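Local coordinates for AbiEi antitoxin C-terminal domain-containing protein (PDB 1ZEL) that is of unknown function but probably binds DNA through a winged-helix domain and carries a region related to the C-terminal domain of AbiEi antitoxins, at residues A[185-190]-A[232-237]; A[237-242]-A[246-251]. One frame throughout, in Å; residues are numbered along the deposited sequence.

Contact 1 (A[185-190]-A[232-237]); sequences ALLVQI and QRASYL
Leu187 and Ile190, one turn apart on helix 183-192, meet Ala234 and Leu237 of helix 228-240 in a wholly apolar contact. The tightest touch is that of Leu187 CD2 on Ala234 CB, at 3.7 Å; the same methyl also lies against Ala234 CA. The two leucines run past each other in opposite senses, and Leu237 CD1 settles 4.0 Å from the branch carbon CG of Leu187. That one methyl of Leu237 serves both partners, for it also comes within 4.0 Å of Ile190 CG1. With its CG turned anti to the carbonyl carbon (chi1 -71°), Leu237 reaches across to the facing helix.

No hydrogen bond crosses between the segments. The axes stay 9.1 Å apart at an angle of 125° between their N-to-C directions, and the small Ala234 admits the Leu187 methyl close to the backbone. At the flank, Arg233 NE donates a hydrogen bond to the carbonyl oxygen of Ala191, just beyond Ile190, and so links the two helices.

This buried helix pair lies within the AbiEi-related region: Val188 packs on helix 216-223, Ser235 on helix 244-251, and Arg233 and Tyr236 on strand 262-264.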
loop_
_atom_site.group_PDB
_atom_site.type_symbol
_atom_site.label_atom_id
_atom_site.label_comp_id
_atom_site.label_asym_id
_atom_site.label_seq_id
_atom_site.Cartn_x
_atom_site.Cartn_y
_atom_site.Cartn_z
ATOM N N ALA A 185 -12.015 -4.280 -0.494
ATOM C CA ALA A 185 -11.700 -2.852 -0.520
ATOM C C ALA A 185 -10.844 -2.519 -1.733
ATOM O O ALA A 185 -10.994 -1.452 -2.330
ATOM C CB ALA A 185 -11.049 -2.399 0.785
ATOM N N LEU A 186 -9.970 -3.449 -2.114
ATOM C CA LEU A 186 -9.189 -3.278 -3.329
ATOM C C LEU A 186 -10.103 -3.178 -4.548
ATOM O O LEU A 186 -9.966 -2.256 -5.355
ATOM C CB LEU A 186 -8.218 -4.440 -3.511
ATOM C CG LEU A 186 -7.496 -4.465 -4.856
ATOM C CD1 LEU A 186 -6.562 -3.248 -5.064
ATOM C CD2 LEU A 186 -6.761 -5.755 -4.932
ATOM N N LEU A 187 -11.055 -4.099 -4.661
ATOM C CA LEU A 187 -11.907 -4.133 -5.836
ATOM C C LEU A 187 -12.728 -2.844 -5.868
ATOM O O LEU A 187 -12.892 -2.217 -6.926
ATOM C CB LEU A 187 -12.826 -5.358 -5.812
ATOM C CG LEU A 187 -13.607 -5.680 -7.089
ATOM C CD1 LEU A 187 -13.836 -7.197 -7.220
ATOM C CD2 LEU A 187 -14.961 -4.900 -7.085
ATOM N N VAL A 188 -13.269 -2.450 -4.721
ATOM C CA VAL A 188 -14.067 -1.219 -4.693
ATOM C C VAL A 188 -13.204 0.003 -5.026
ATOM O O VAL A 188 -13.649 0.915 -5.719
ATOM C CB VAL A 188 -14.821 -1.045 -3.379
ATOM C CG1 VAL A 188 -15.494 0.323 -3.337
ATOM C CG2 VAL A 188 -15.876 -2.181 -3.248
ATOM N N GLN A 189 -11.962 -0.004 -4.569
ATOM C CA GLN A 189 -11.062 1.107 -4.856
ATOM C C GLN A 189 -10.882 1.261 -6.357
ATOM O O GLN A 189 -11.042 2.348 -6.909
ATOM C CB GLN A 189 -9.688 0.881 -4.219
ATOM C CG GLN A 189 -8.715 2.035 -4.523
ATOM C CD GLN A 189 -7.272 1.631 -4.419
ATOM O OE1 GLN A 189 -6.913 0.806 -3.594
ATOM N NE2 GLN A 189 -6.422 2.228 -5.249
ATOM N N ILE A 190 -10.530 0.164 -7.021
ATOM C CA ILE A 190 -10.177 0.266 -8.429
ATOM C C ILE A 190 -11.433 0.450 -9.328
ATOM O O ILE A 190 -11.336 0.994 -10.427
ATOM C CB ILE A 190 -9.314 -0.941 -8.834
ATOM C CG1 ILE A 190 -10.129 -2.226 -8.783
ATOM C CG2 ILE A 190 -8.142 -1.101 -7.836
ATOM C CD1 ILE A 190 -9.346 -3.452 -9.300
ATOM N N GLN A 232 -21.484 0.054 -10.934
ATOM C CA GLN A 232 -21.450 -0.505 -12.302
ATOM C C GLN A 232 -20.119 -1.176 -12.585
ATOM O O GLN A 232 -20.076 -2.337 -13.030
ATOM C CB GLN A 232 -21.741 0.582 -13.347
ATOM C CG GLN A 232 -23.165 1.127 -13.261
ATOM C CD GLN A 232 -23.315 2.429 -14.008
ATOM O OE1 GLN A 232 -23.206 3.492 -13.417
ATOM N NE2 GLN A 232 -23.547 2.356 -15.315
ATOM N N ARG A 233 -19.036 -0.448 -12.338
ATOM C CA ARG A 233 -17.706 -0.994 -12.560
ATOM C C ARG A 233 -17.362 -2.187 -11.680
ATOM O O ARG A 233 -16.775 -3.175 -12.165
ATOM C CB ARG A 233 -16.647 0.105 -12.495
ATOM C CG ARG A 233 -16.859 1.129 -13.592
ATOM C CD ARG A 233 -15.648 1.976 -13.823
ATOM N NE ARG A 233 -15.501 2.963 -12.779
ATOM C CZ ARG A 233 -15.826 4.245 -12.892
ATOM N NH1 ARG A 233 -16.348 4.721 -14.015
ATOM N NH2 ARG A 233 -15.622 5.052 -11.860
ATOM N N ALA A 234 -17.777 -2.143 -10.415
ATOM C CA ALA A 234 -17.485 -3.252 -9.495
ATOM C C ALA A 234 -18.232 -4.494 -9.920
ATOM O O ALA A 234 -17.710 -5.611 -9.850
ATOM C CB ALA A 234 -17.875 -2.875 -8.052
ATOM N N SER A 235 -19.476 -4.296 -10.346
ATOM C CA SER A 235 -20.303 -5.409 -10.780
ATOM C C SER A 235 -19.770 -6.028 -12.061
ATOM O O SER A 235 -19.769 -7.261 -12.212
ATOM C CB SER A 235 -21.762 -4.989 -10.933
ATOM O OG SER A 235 -22.227 -4.458 -9.715
ATOM N N TYR A 236 -19.304 -5.176 -12.975
ATOM C CA TYR A 236 -18.638 -5.630 -14.191
ATOM C C TYR A 236 -17.331 -6.403 -13.917
ATOM O O TYR A 236 -16.993 -7.342 -14.644
ATOM C CB TYR A 236 -18.322 -4.423 -15.075
ATOM C CG TYR A 236 -17.677 -4.797 -16.380
ATOM C CD1 TYR A 236 -18.396 -5.472 -17.360
ATOM C CD2 TYR A 236 -16.351 -4.461 -16.648
ATOM C CE1 TYR A 236 -17.817 -5.816 -18.578
ATOM C CE2 TYR A 236 -15.761 -4.810 -17.866
ATOM C CZ TYR A 236 -16.496 -5.488 -18.819
ATOM O OH TYR A 236 -15.915 -5.819 -20.024
ATOM N N LEU A 237 -16.585 -5.994 -12.892
ATOM C CA LEU A 237 -15.406 -6.777 -12.454
ATOM C C LEU A 237 -15.806 -8.183 -11.976
ATOM O O LEU A 237 -15.152 -9.182 -12.323
ATOM C CB LEU A 237 -14.584 -6.005 -11.382
ATOM C CG LEU A 237 -13.803 -4.769 -11.910
ATOM C CD1 LEU A 237 -13.161 -4.006 -10.748
ATOM C CD2 LEU A 237 -12.729 -5.123 -12.957
#

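Contact 2 (A[237-242]-A[246-251]); sequences LLDSGG and RGQALL
Leu238 lies against the backbone of Arg246 and Gly247, with its CB 3.8 Å from Gly247 CA. Gly247 lets the two helices come close here, its CA standing 4.9 Å from that of Leu238. Further out along the leucine, CD1 rests 3.8 Å from the carbonyl oxygen of Arg246 and meets Leu250 CD2 at 4.0 Å. The other methyl, CD2, approaches Arg246 NH2 obliquely, while the leucine and arginine side chains cross at about a right angle. A bend at chi3 (49°) turns the arginine chain back to bring its guanidinium beside the leucine.

The two segments belong to consecutive helices joined by a short turn: helix 228-240 ends in a Schellman motif and helix 244-251 follows directly. Gly242, with positive phi (86°), is the C-prime residue of the motif; its N bonds to Asp239 O at 2.9 Å, and the N of Glu243 reaches back to Leu238 O.

Polar groups at the margins are held from beyond the segments. Arg246 NH2 makes a salt bridge with Asp216 OD1, and NH1 donates to the carbonyl oxygen of Val211, which together hold the guanidinium beside Leu238. Asp239 OD2 hydrogen-bonds to Tyr281 OH, whereas its approach to Gln248 NE2, at 4.2 Å, is too long for a bond. Leu238 also touches Leu219 of helix 216-223 and Val211 of helix 207-212.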
loop_
_atom_site.group_PDB
_atom_site.type_symbol
_atom_site.label_atom_id
_atom_site.label_comp_id
_atom_site.label_asym_id
_atom_site.label_seq_id
_atom_site.Cartn_x
_atom_site.Cartn_y
_atom_site.Cartn_z
ATOM N N LEU A 237 -16.585 -5.994 -12.892
ATOM C CA LEU A 237 -15.406 -6.777 -12.454
ATOM C C LEU A 237 -15.806 -8.183 -11.976
ATOM O O LEU A 237 -15.152 -9.182 -12.323
ATOM C CB LEU A 237 -14.584 -6.005 -11.382
ATOM C CG LEU A 237 -13.803 -4.769 -11.910
ATOM C CD1 LEU A 237 -13.161 -4.006 -10.748
ATOM C CD2 LEU A 237 -12.729 -5.123 -12.957
ATOM N N LEU A 238 -16.910 -8.293 -11.241
ATOM C CA LEU A 238 -17.394 -9.626 -10.868
ATOM C C LEU A 238 -17.667 -10.466 -12.102
ATOM O O LEU A 238 -17.285 -11.630 -12.147
ATOM C CB LEU A 238 -18.634 -9.571 -9.979
ATOM C CG LEU A 238 -18.469 -8.996 -8.564
ATOM C CD1 LEU A 238 -19.706 -9.230 -7.713
ATOM C CD2 LEU A 238 -17.259 -9.565 -7.875
ATOM N N ASP A 239 -18.339 -9.851 -13.082
ATOM C CA ASP A 239 -18.694 -10.493 -14.345
ATOM C C ASP A 239 -17.423 -10.954 -15.050
ATOM O O ASP A 239 -17.298 -12.116 -15.434
ATOM C CB ASP A 239 -19.481 -9.480 -15.208
ATOM C CG ASP A 239 -20.209 -10.133 -16.383
ATOM O OD1 ASP A 239 -19.529 -10.571 -17.308
ATOM O OD2 ASP A 239 -21.462 -10.205 -16.361
ATOM N N SER A 240 -16.475 -10.030 -15.184
ATOM C CA SER A 240 -15.176 -10.291 -15.795
ATOM C C SER A 240 -14.353 -11.377 -15.083
ATOM O O SER A 240 -13.558 -12.075 -15.728
ATOM C CB SER A 240 -14.381 -8.980 -15.863
ATOM O OG SER A 240 -15.123 -8.018 -16.619
ATOM N N GLY A 241 -14.567 -11.540 -13.774
ATOM C CA GLY A 241 -13.914 -12.613 -13.010
ATOM C C GLY A 241 -14.708 -13.895 -13.046
ATOM O O GLY A 241 -14.520 -14.786 -12.216
ATOM N N GLY A 242 -15.627 -13.967 -13.998
ATOM C CA GLY A 242 -16.409 -15.169 -14.242
ATOM C C GLY A 242 -17.661 -15.336 -13.413
ATOM O O GLY A 242 -18.187 -16.438 -13.319
ATOM N N ARG A 246 -23.398 -12.989 -9.845
ATOM C CA ARG A 246 -23.030 -12.181 -8.667
ATOM C C ARG A 246 -22.970 -10.700 -9.021
ATOM O O ARG A 246 -23.417 -9.848 -8.240
ATOM C CB ARG A 246 -21.695 -12.647 -8.058
ATOM C CG ARG A 246 -21.787 -13.998 -7.292
ATOM C CD ARG A 246 -20.425 -14.431 -6.709
ATOM N NE ARG A 246 -19.775 -13.343 -5.966
ATOM C CZ ARG A 246 -18.479 -13.301 -5.672
ATOM N NH1 ARG A 246 -17.678 -14.296 -6.022
ATOM N NH2 ARG A 246 -17.988 -12.265 -5.024
ATOM N N GLY A 247 -22.409 -10.392 -10.193
ATOM C CA GLY A 247 -22.292 -9.002 -10.648
ATOM C C GLY A 247 -23.641 -8.313 -10.815
ATOM O O GLY A 247 -23.845 -7.180 -10.352
ATOM N N GLN A 248 -24.581 -9.008 -11.445
ATOM C CA GLN A 248 -25.922 -8.462 -11.642
ATOM C C GLN A 248 -26.695 -8.312 -10.319
ATOM O O GLN A 248 -27.449 -7.338 -10.125
ATOM C CB GLN A 248 -26.672 -9.314 -12.660
ATOM C CG GLN A 248 -26.055 -9.183 -14.067
ATOM C CD GLN A 248 -26.515 -10.251 -15.040
ATOM O OE1 GLN A 248 -27.636 -10.747 -14.954
ATOM N NE2 GLN A 248 -25.647 -10.603 -15.984
ATOM N N ALA A 249 -26.470 -9.242 -9.392
ATOM C CA ALA A 249 -27.121 -9.162 -8.085
ATOM C C ALA A 249 -26.556 -8.002 -7.279
ATOM O O ALA A 249 -27.295 -7.304 -6.577
ATOM C CB ALA A 249 -26.956 -10.447 -7.319
ATOM N N LEU A 250 -25.246 -7.796 -7.378
ATOM C CA LEU A 250 -24.603 -6.705 -6.650
ATOM C C LEU A 250 -25.118 -5.404 -7.210
ATOM O O LEU A 250 -25.459 -4.479 -6.459
ATOM C CB LEU A 250 -23.060 -6.789 -6.777
ATOM C CG LEU A 250 -22.315 -5.631 -6.083
ATOM C CD1 LEU A 250 -22.591 -5.661 -4.581
ATOM C CD2 LEU A 250 -20.827 -5.673 -6.391
ATOM N N LEU A 251 -25.206 -5.330 -8.538
ATOM C CA LEU A 251 -25.610 -4.065 -9.165
ATOM C C LEU A 251 -27.033 -3.707 -8.776
ATOM O O LEU A 251 -27.346 -2.534 -8.575
ATOM C CB LEU A 251 -25.435 -4.075 -10.696
ATOM C CG LEU A 251 -25.675 -2.738 -11.426
ATOM C CD1 LEU A 251 -24.917 -1.543 -10.823
ATOM C CD2 LEU A 251 -25.352 -2.858 -12.873
#

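How the contacts relate
Helix 228-240 is common to both contacts, whose centres lie 9 Å apart, and Leu237 belongs to a segment of each. Its side chain serves contact 1, while the next residue, Leu238, carries contact 2, so successive leucines address different neighbours. Ser235, on the segment used by contact 1, packs against the second segment of contact 2: its CB lies 3.1 Å from Gly247 O, and its OG lies 3.8 Å from Leu250 CD2. Helix 216-223 also borders both, touching Val188 near contact 1 and Leu238 and Leu250 in contact 2. The bound sodium ion, sited at Arg167, Asp209 and Asp213, is about 11 Å from the Leu187 side chain and about 9 Å from that of Arg246.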